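Local coordinates for protein VP1 (PDB 4PCH) that forms the pentameric building block of the polyomavirus outer capsid, here its jelly-roll core, and probably takes part in attachment to host cells, at residues F40-L45 with T253-Y258; Q117-A122 with D231-T236; T236-L241 with S249-V254. One frame throughout, in Å; residues are numbered along the deposited sequence.

Contact 1: F40-L45 with T253-Y258; sequences FQSRGL and TVQAGY
Arg43 and Gln255 carry the main side-chain bond of this contact, an antiparallel non-hydrogen-bonded pair whose side chains share one face of the sheet. Arg43 runs extended from CG to NE and brings the edge of its guanidinium to the amide oxygen: NE donates to Gln255 OE1 at 2.8 Å, with a weak second bond from NH2, the two planes 66° apart. A bend at chi2 (73°) turns the Gln255 amide back, and its NE2 donates to Ala256 O, fixing its rotation. Backbone bonds flank the pair: Ala256 N reaches Ser42 O at 2.8 Å, and Gly44 N reaches Val254 O at 3.3 Å. Apolar contact is slight: Thr253 CG2 lies 3.8 Å from Arg43 CB and 3.1 Å from Gly44 O. Three waters fill in, one joining Ser42 OG to Gln255 NE2, one Gly44 O to Thr253 OG1, whose own proton goes to Gln251 O, and one Leu45 O to Val254 N. Ser42 OG also bonds to Asp153 O of a second subunit, and Arg43 NH1 to Ser100 O. The short strand 43-46, turning a corner at Leu45, thus lies along the start of the long jelly-roll strand 253-271, with which strand 224-236 also pairs.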
loop_
_atom_site.group_PDB
_atom_site.type_symbol
_atom_site.label_atom_id
_atom_site.label_comp_id
_atom_site.label_asym_id
_atom_site.label_seq_id
_atom_site.Cartn_x
_atom_site.Cartn_y
_atom_site.Cartn_z
ATOM N N PHE B 40 -7.579 -24.817 -21.478
ATOM C CA PHE B 40 -6.681 -23.673 -21.303
ATOM C C PHE B 40 -7.274 -22.507 -22.036
ATOM O O PHE B 40 -7.323 -22.482 -23.278
ATOM C CB PHE B 40 -5.251 -23.927 -21.742
ATOM C CG PHE B 40 -4.618 -25.139 -21.107
ATOM C CD1 PHE B 40 -4.498 -25.237 -19.733
ATOM C CD2 PHE B 40 -4.121 -26.166 -21.896
ATOM C CE1 PHE B 40 -3.910 -26.352 -19.146
ATOM C CE2 PHE B 40 -3.536 -27.294 -21.317
ATOM C CZ PHE B 40 -3.440 -27.376 -19.940
ATOM N N GLN B 41 -7.748 -21.565 -21.245
ATOM C CA GLN B 41 -8.308 -20.311 -21.750
ATOM C C GLN B 41 -8.145 -19.303 -20.622
ATOM O O GLN B 41 -8.172 -19.686 -19.444
ATOM C CB GLN B 41 -9.802 -20.464 -22.093
ATOM C CG GLN B 41 -10.095 -21.220 -23.375
ATOM C CD GLN B 41 -10.938 -20.447 -24.390
ATOM O OE1 GLN B 41 -12.153 -20.700 -24.535
ATOM N NE2 GLN B 41 -10.295 -19.502 -25.120
ATOM N N SER B 42 -7.966 -18.030 -20.981
ATOM C CA SER B 42 -7.773 -16.975 -19.976
ATOM C C SER B 42 -9.036 -16.217 -19.578
ATOM O O SER B 42 -8.997 -15.420 -18.659
ATOM C CB SER B 42 -6.681 -15.983 -20.416
ATOM O OG SER B 42 -6.953 -15.460 -21.686
ATOM N N ARG B 43 -10.138 -16.443 -20.281
ATOM C CA ARG B 43 -11.464 -16.031 -19.829
ATOM C C ARG B 43 -12.364 -17.256 -19.865
ATOM O O ARG B 43 -12.295 -18.040 -20.808
ATOM C CB ARG B 43 -12.025 -14.958 -20.726
ATOM C CG ARG B 43 -11.319 -13.630 -20.564
ATOM C CD ARG B 43 -11.815 -12.594 -21.547
ATOM N NE ARG B 43 -11.123 -11.320 -21.318
ATOM C CZ ARG B 43 -11.526 -10.128 -21.761
ATOM N NH1 ARG B 43 -12.597 -9.982 -22.544
ATOM N NH2 ARG B 43 -10.783 -9.061 -21.474
ATOM N N GLY B 44 -13.199 -17.377 -18.846
ATOM C CA GLY B 44 -14.134 -18.486 -18.766
ATOM C C GLY B 44 -15.371 -18.233 -19.580
ATOM O O GLY B 44 -15.505 -17.204 -20.269
ATOM N N LEU B 45 -16.283 -19.199 -19.539
ATOM C CA LEU B 45 -17.649 -18.972 -20.010
ATOM C C LEU B 45 -18.259 -17.985 -19.026
ATOM O O LEU B 45 -17.698 -17.761 -17.955
ATOM C CB LEU B 45 -18.456 -20.261 -19.958
ATOM C CG LEU B 45 -17.918 -21.399 -20.818
ATOM C CD1 LEU B 45 -18.707 -22.672 -20.547
ATOM C CD2 LEU B 45 -17.978 -21.040 -22.278
ATOM N N THR B 253 -17.629 -12.347 -16.980
ATOM C CA THR B 253 -16.756 -13.484 -17.162
ATOM C C THR B 253 -15.525 -13.346 -16.273
ATOM O O THR B 253 -15.026 -12.247 -16.074
ATOM C CB THR B 253 -16.379 -13.488 -18.646
ATOM O OG1 THR B 253 -17.557 -13.846 -19.422
ATOM C CG2 THR B 253 -15.310 -14.415 -18.928
ATOM N N VAL B 254 -14.999 -14.446 -15.769
ATOM C CA VAL B 254 -13.729 -14.386 -15.035
ATOM C C VAL B 254 -12.550 -14.129 -15.963
ATOM O O VAL B 254 -12.397 -14.788 -17.006
ATOM C CB VAL B 254 -13.505 -15.676 -14.222
ATOM C CG1 VAL B 254 -12.134 -15.671 -13.590
ATOM C CG2 VAL B 254 -14.607 -15.825 -13.199
ATOM N N GLN B 255 -11.702 -13.181 -15.568
ATOM C CA GLN B 255 -10.433 -12.911 -16.234
ATOM C C GLN B 255 -9.317 -13.519 -15.455
ATOM O O GLN B 255 -9.078 -13.153 -14.295
ATOM C CB GLN B 255 -10.173 -11.394 -16.350
ATOM C CG GLN B 255 -8.817 -11.024 -16.953
ATOM C CD GLN B 255 -8.772 -11.289 -18.432
ATOM O OE1 GLN B 255 -9.457 -10.604 -19.244
ATOM N NE2 GLN B 255 -7.999 -12.288 -18.818
ATOM N N ALA B 256 -8.607 -14.455 -16.090
ATOM C CA ALA B 256 -7.417 -15.026 -15.488
ATOM C C ALA B 256 -6.158 -14.433 -16.096
ATOM O O ALA B 256 -6.195 -13.753 -17.116
ATOM C CB ALA B 256 -7.420 -16.550 -15.665
ATOM N N GLY B 257 -5.022 -14.671 -15.454
ATOM C CA GLY B 257 -3.736 -14.382 -16.097
ATOM C C GLY B 257 -3.592 -15.165 -17.383
ATOM O O GLY B 257 -4.260 -16.166 -17.588
ATOM N N TYR B 258 -2.723 -14.689 -18.273
ATOM C CA TYR B 258 -2.436 -15.379 -19.513
ATOM C C TYR B 258 -1.592 -16.623 -19.309
ATOM O O TYR B 258 -1.480 -17.480 -20.187
ATOM C CB TYR B 258 -1.667 -14.435 -20.408
ATOM C CG TYR B 258 -2.411 -13.201 -20.866
ATOM C CD1 TYR B 258 -3.817 -13.153 -20.917
ATOM C CD2 TYR B 258 -1.704 -12.131 -21.386
ATOM C CE1 TYR B 258 -4.465 -12.034 -21.416
ATOM C CE2 TYR B 258 -2.352 -11.018 -21.923
ATOM C CZ TYR B 258 -3.736 -10.979 -21.932
ATOM O OH TYR B 258 -4.334 -9.869 -22.488
HETATM O O HOH W 1 -7.974 -12.981 -21.694
HETATM O O HOH W 2 -17.227 -15.418 -21.637
HETATM O O HOH W 3 -15.986 -17.237 -16.003
#

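Contact 2: Q117-A122 with D231-T236; sequences QLYFWA and DMVGMT
Asp231 faces Tyr119 in an antiparallel non-hydrogen-bonded pair, their side chains crossing at about a right angle. Its OD1 sits at the edge of the phenol ring, in plane, 3.5 Å from Tyr119 CD1, and also makes a salt bridge to Arg260, a charge partner that should favour the ionised carboxylate. Met232 comes next, in a hydrogen-bonded pair with Leu118: Met232 N donates to Leu118 O at 2.7 Å, and Leu118 N returns a 3.0 Å bond to Met232 O. On the face opposite the Tyr119-Asp231 pair, Leu118 CB and Met232 CB stand 4.5 Å apart, and a bend at chi3 (60°) lays the Met232 methyl CE near the backbone of Gln117. At Val233, the Tyr119 hydroxyl OH comes 3.6 Å from Val233 CA while donating to Gln117 OE1 at 2.8 Å, a bond within its own strand that ties down the hydroxyl. Gln117 CG also packs 3.2 Å from Val233 O. Val233 and Gly234 form a classic beta bulge opposite Gln255. Strand 117-124 lies between strand 184-191 and strand 224-236 in the jelly-roll sandwich, and strand 224-236 has strand 253-271 on its other side.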
loop_
_atom_site.group_PDB
_atom_site.type_symbol
_atom_site.label_atom_id
_atom_site.label_comp_id
_atom_site.label_asym_id
_atom_site.label_seq_id
_atom_site.Cartn_x
_atom_site.Cartn_y
_atom_site.Cartn_z
ATOM N N GLN B 117 -10.266 -11.336 -6.565
ATOM C CA GLN B 117 -9.005 -11.788 -7.135
ATOM C C GLN B 117 -8.367 -12.867 -6.254
ATOM O O GLN B 117 -8.587 -12.911 -5.042
ATOM C CB GLN B 117 -8.004 -10.617 -7.248
ATOM C CG GLN B 117 -8.538 -9.414 -8.013
ATOM C CD GLN B 117 -7.891 -8.112 -7.628
ATOM O OE1 GLN B 117 -6.659 -7.984 -7.617
ATOM N NE2 GLN B 117 -8.727 -7.086 -7.373
ATOM N N LEU B 118 -7.531 -13.672 -6.910
ATOM C CA LEU B 118 -6.660 -14.641 -6.247
ATOM C C LEU B 118 -5.370 -14.734 -7.029
ATOM O O LEU B 118 -5.411 -14.925 -8.244
ATOM C CB LEU B 118 -7.316 -16.005 -6.183
ATOM C CG LEU B 118 -6.434 -17.197 -5.751
ATOM C CD1 LEU B 118 -5.954 -17.003 -4.313
ATOM C CD2 LEU B 118 -7.124 -18.538 -5.943
ATOM N N TYR B 119 -4.246 -14.632 -6.321
ATOM C CA TYR B 119 -2.909 -14.839 -6.920
ATOM C C TYR B 119 -2.214 -15.883 -6.075
ATOM O O TYR B 119 -1.988 -15.664 -4.898
ATOM C CB TYR B 119 -2.134 -13.547 -6.968
ATOM C CG TYR B 119 -2.932 -12.439 -7.614
ATOM C CD1 TYR B 119 -3.030 -12.350 -8.990
ATOM C CD2 TYR B 119 -3.619 -11.507 -6.853
ATOM C CE1 TYR B 119 -3.795 -11.365 -9.601
ATOM C CE2 TYR B 119 -4.354 -10.498 -7.450
ATOM C CZ TYR B 119 -4.458 -10.445 -8.827
ATOM O OH TYR B 119 -5.208 -9.480 -9.450
ATOM N N PHE B 120 -1.962 -17.045 -6.663
ATOM C CA PHE B 120 -1.457 -18.186 -5.877
ATOM C C PHE B 120 -0.385 -18.929 -6.628
ATOM O O PHE B 120 -0.527 -19.159 -7.828
ATOM C CB PHE B 120 -2.595 -19.158 -5.548
ATOM C CG PHE B 120 -2.151 -20.397 -4.830
ATOM C CD1 PHE B 120 -2.130 -20.439 -3.443
ATOM C CD2 PHE B 120 -1.790 -21.539 -5.550
ATOM C CE1 PHE B 120 -1.717 -21.579 -2.761
ATOM C CE2 PHE B 120 -1.369 -22.671 -4.892
ATOM C CZ PHE B 120 -1.317 -22.693 -3.498
ATOM N N TRP B 121 0.681 -19.319 -5.919
ATOM C CA TRP B 121 1.636 -20.258 -6.486
ATOM C C TRP B 121 2.077 -21.258 -5.419
ATOM O O TRP B 121 2.051 -20.975 -4.200
ATOM C CB TRP B 121 2.851 -19.539 -7.120
ATOM C CG TRP B 121 3.655 -18.757 -6.146
ATOM C CD1 TRP B 121 3.589 -17.398 -5.922
ATOM C CD2 TRP B 121 4.658 -19.264 -5.247
ATOM N NE1 TRP B 121 4.460 -17.053 -4.925
ATOM C CE2 TRP B 121 5.130 -18.171 -4.495
ATOM C CE3 TRP B 121 5.185 -20.537 -4.993
ATOM C CZ2 TRP B 121 6.108 -18.307 -3.504
ATOM C CZ3 TRP B 121 6.163 -20.680 -4.024
ATOM C CH2 TRP B 121 6.612 -19.562 -3.280
ATOM N N ALA B 122 2.490 -22.424 -5.896
ATOM C CA ALA B 122 3.109 -23.469 -5.073
ATOM C C ALA B 122 4.143 -24.234 -5.872
ATOM O O ALA B 122 4.031 -24.397 -7.090
ATOM C CB ALA B 122 2.078 -24.420 -4.472
ATOM N N ASP B 231 -4.445 -17.654 -10.872
ATOM C CA ASP B 231 -4.372 -16.206 -10.996
ATOM C C ASP B 231 -5.666 -15.682 -11.596
ATOM O O ASP B 231 -5.860 -15.697 -12.809
ATOM C CB ASP B 231 -3.149 -15.805 -11.825
ATOM C CG ASP B 231 -1.853 -16.095 -11.097
ATOM O OD1 ASP B 231 -1.463 -15.306 -10.175
ATOM O OD2 ASP B 231 -1.252 -17.162 -11.368
ATOM N N MET B 232 -6.565 -15.276 -10.713
ATOM C CA MET B 232 -7.826 -14.643 -11.095
ATOM C C MET B 232 -7.650 -13.156 -10.878
ATOM O O MET B 232 -7.482 -12.716 -9.748
ATOM C CB MET B 232 -8.969 -15.154 -10.232
ATOM C CG MET B 232 -10.282 -14.437 -10.576
ATOM S SD MET B 232 -11.740 -15.158 -9.823
ATOM C CE MET B 232 -11.340 -14.991 -8.103
ATOM N N VAL B 233 -7.585 -12.424 -11.981
ATOM C CA VAL B 233 -7.325 -10.993 -11.960
ATOM C C VAL B 233 -8.599 -10.199 -11.699
ATOM O O VAL B 233 -8.528 -9.074 -11.237
ATOM C CB VAL B 233 -6.648 -10.521 -13.275
ATOM C CG1 VAL B 233 -6.181 -9.086 -13.155
ATOM C CG2 VAL B 233 -5.469 -11.385 -13.648
ATOM N N GLY B 234 -9.766 -10.794 -11.963
ATOM C CA GLY B 234 -11.061 -10.177 -11.646
ATOM C C GLY B 234 -12.106 -10.641 -12.630
ATOM O O GLY B 234 -11.999 -11.768 -13.142
ATOM N N MET B 235 -13.099 -9.801 -12.900
ATOM C CA MET B 235 -14.105 -10.104 -13.924
ATOM C C MET B 235 -14.100 -9.056 -15.053
ATOM O O MET B 235 -13.549 -7.943 -14.916
ATOM C CB MET B 235 -15.488 -10.253 -13.293
ATOM C CG MET B 235 -15.619 -11.510 -12.421
ATOM S SD MET B 235 -17.338 -11.664 -11.852
ATOM C CE MET B 235 -17.852 -12.944 -13.015
ATOM N N THR B 236 -14.756 -9.418 -16.148
ATOM C CA THR B 236 -14.767 -8.628 -17.368
ATOM C C THR B 236 -16.078 -8.762 -18.107
ATOM O O THR B 236 -16.778 -9.767 -17.974
ATOM C CB THR B 236 -13.592 -9.040 -18.312
ATOM O OG1 THR B 236 -13.538 -8.137 -19.435
ATOM C CG2 THR B 236 -13.708 -10.462 -18.802
#

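Contact 3: T236-L241 with S249-V254; sequences TGLPGL and SNQRTV
Thr236 and Thr253 form an antiparallel hydrogen-bonded pair, the last of a beta hairpin of the jelly roll, strands 224-236 and 253-271, where the connecting loop begins and ends. This is the tight part. Thr236 N donates to Thr253 O at 2.8 Å, and Thr253 N answers to Thr236 O at 2.9 Å. The two side chains lie side by side, Thr236 CG2 4.0 Å from Thr253 CB. With its OG1 anti to the backbone N (chi1 -173°), Thr236 sends the hydroxyl to Gly237 O and leaves its methyl to meet Thr253. Arg252, bent at chi2 and chi3, folds its guanidinium back so that one face lies over the Thr236 backbone, NH1 3.6 Å from Thr236 C. NH1 and Gly237 N, two donors 3.5 Å apart and not bonded to each other, are joined by a water that accepts from both. The other nitrogens of Arg252 are held by Glu114 and by Thr109 of a third subunit, which makes this folded arginine part of the pentamer interface.

Further along, the packing opens toward solvent. Leu238 and Gln251 cross at about a right angle, with Leu238 CD1 3.8 Å from Gln251 OE1, and exposed Leu241, which ends the type II turn starting at Leu238, only grazes the same amide. Here a second water accepts from Leu238 N and donates to Gln251 OE1 at a water-to-oxygen distance of 2.6 Å.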
loop_
_atom_site.group_PDB
_atom_site.type_symbol
_atom_site.label_atom_id
_atom_site.label_comp_id
_atom_site.label_asym_id
_atom_site.label_seq_id
_atom_site.Cartn_x
_atom_site.Cartn_y
_atom_site.Cartn_z
ATOM N N THR B 236 -14.756 -9.418 -16.148
ATOM C CA THR B 236 -14.767 -8.628 -17.368
ATOM C C THR B 236 -16.078 -8.762 -18.107
ATOM O O THR B 236 -16.778 -9.767 -17.974
ATOM C CB THR B 236 -13.592 -9.040 -18.312
ATOM O OG1 THR B 236 -13.538 -8.137 -19.435
ATOM C CG2 THR B 236 -13.708 -10.462 -18.802
ATOM N N GLY B 237 -16.420 -7.697 -18.843
ATOM C CA GLY B 237 -17.414 -7.764 -19.902
ATOM C C GLY B 237 -16.770 -8.175 -21.221
ATOM O O GLY B 237 -15.532 -8.366 -21.327
ATOM N N LEU B 238 -17.600 -8.288 -22.236
ATOM C CA LEU B 238 -17.125 -8.617 -23.585
ATOM C C LEU B 238 -16.654 -7.369 -24.332
ATOM O O LEU B 238 -17.096 -6.262 -24.043
ATOM C CB LEU B 238 -18.231 -9.273 -24.399
ATOM C CG LEU B 238 -18.911 -10.453 -23.728
ATOM C CD1 LEU B 238 -19.992 -11.038 -24.650
ATOM C CD2 LEU B 238 -17.956 -11.516 -23.256
ATOM N N PRO B 239 -15.792 -7.544 -25.352
ATOM C CA PRO B 239 -15.318 -6.365 -26.100
ATOM C C PRO B 239 -16.368 -5.515 -26.768
ATOM O O PRO B 239 -17.249 -6.023 -27.450
ATOM C CB PRO B 239 -14.358 -6.977 -27.140
ATOM C CG PRO B 239 -13.878 -8.221 -26.484
ATOM C CD PRO B 239 -15.053 -8.756 -25.719
ATOM N N GLY B 240 -16.263 -4.184 -26.589
ATOM C CA GLY B 240 -17.067 -3.254 -27.363
ATOM C C GLY B 240 -18.540 -3.207 -26.978
ATOM O O GLY B 240 -19.384 -2.760 -27.751
ATOM N N LEU B 241 -18.851 -3.745 -25.803
ATOM C CA LEU B 241 -20.249 -3.892 -25.357
ATOM C C LEU B 241 -20.441 -3.321 -23.955
ATOM O O LEU B 241 -19.482 -3.239 -23.179
ATOM C CB LEU B 241 -20.647 -5.372 -25.358
ATOM C CG LEU B 241 -20.848 -5.983 -26.757
ATOM C CD1 LEU B 241 -20.942 -7.502 -26.661
ATOM C CD2 LEU B 241 -22.062 -5.377 -27.444
ATOM N N SER B 249 -25.370 -8.559 -16.819
ATOM C CA SER B 249 -24.711 -9.360 -15.804
ATOM C C SER B 249 -24.514 -10.794 -16.284
ATOM O O SER B 249 -23.614 -11.480 -15.819
ATOM C CB SER B 249 -25.502 -9.356 -14.499
ATOM O OG SER B 249 -26.806 -9.850 -14.653
ATOM N N ASN B 250 -25.373 -11.242 -17.219
ATOM C CA ASN B 250 -25.227 -12.594 -17.749
ATOM C C ASN B 250 -24.054 -12.760 -18.727
ATOM O O ASN B 250 -23.830 -13.891 -19.231
ATOM C CB ASN B 250 -26.536 -13.096 -18.378
ATOM C CG ASN B 250 -26.887 -12.384 -19.682
ATOM O OD1 ASN B 250 -26.254 -11.411 -20.077
ATOM N ND2 ASN B 250 -27.949 -12.857 -20.339
ATOM N N GLN B 251 -23.318 -11.683 -18.989
ATOM C CA GLN B 251 -22.071 -11.763 -19.779
ATOM C C GLN B 251 -20.780 -11.626 -18.956
ATOM O O GLN B 251 -19.690 -11.887 -19.477
ATOM C CB GLN B 251 -22.081 -10.734 -20.902
ATOM C CG GLN B 251 -23.180 -10.959 -21.934
ATOM C CD GLN B 251 -23.233 -9.861 -22.973
ATOM O OE1 GLN B 251 -22.564 -8.847 -22.846
ATOM N NE2 GLN B 251 -24.052 -10.057 -24.013
ATOM N N ARG B 252 -20.893 -11.296 -17.668
ATOM C CA ARG B 252 -19.691 -11.116 -16.854
ATOM C C ARG B 252 -18.941 -12.444 -16.786
ATOM O O ARG B 252 -19.548 -13.520 -16.580
ATOM C CB ARG B 252 -20.025 -10.626 -15.448
ATOM C CG ARG B 252 -20.714 -9.283 -15.358
ATOM C CD ARG B 252 -19.785 -8.138 -15.703
ATOM N NE ARG B 252 -18.805 -7.908 -14.633
ATOM C CZ ARG B 252 -17.781 -7.076 -14.751
ATOM N NH1 ARG B 252 -17.622 -6.382 -15.871
ATOM N NH2 ARG B 252 -16.906 -6.951 -13.755
ATOM N N THR B 253 -17.629 -12.347 -16.980
ATOM C CA THR B 253 -16.756 -13.484 -17.162
ATOM C C THR B 253 -15.525 -13.346 -16.273
ATOM O O THR B 253 -15.026 -12.247 -16.074
ATOM C CB THR B 253 -16.379 -13.488 -18.646
ATOM O OG1 THR B 253 -17.557 -13.846 -19.422
ATOM C CG2 THR B 253 -15.310 -14.415 -18.928
ATOM N N VAL B 254 -14.999 -14.446 -15.769
ATOM C CA VAL B 254 -13.729 -14.386 -15.035
ATOM C C VAL B 254 -12.550 -14.129 -15.963
ATOM O O VAL B 254 -12.397 -14.788 -17.006
ATOM C CB VAL B 254 -13.505 -15.676 -14.222
ATOM C CG1 VAL B 254 -12.134 -15.671 -13.590
ATOM C CG2 VAL B 254 -14.607 -15.825 -13.199
HETATM O O HOH W 4 -15.368 -5.207 -17.536
HETATM O O HOH W 5 -20.524 -7.856 -21.617
#

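In the fold
All three contacts belong to one continuous antiparallel network of jelly-roll strands. Strand 253-271 takes part in contacts 1 and 3, and strand 224-236 supplies a segment of contact 2 and leads into contact 3. Contact 1 spans the longest stretch of chain; its span includes contact 2, while contact 3 ends on the same stretch. Contact 3 follows contact 2 along the chain, starting at the Thr236 they share, and spans only the short hairpin loop. The centre of contact 1 lies about 10 Å from that of contact 2. In space strands 43-46, 253-271, 224-236 and 117-124 follow one another side by side. Neighbouring subunits touch all three, so the sheet core and pentamer interfaces meet here.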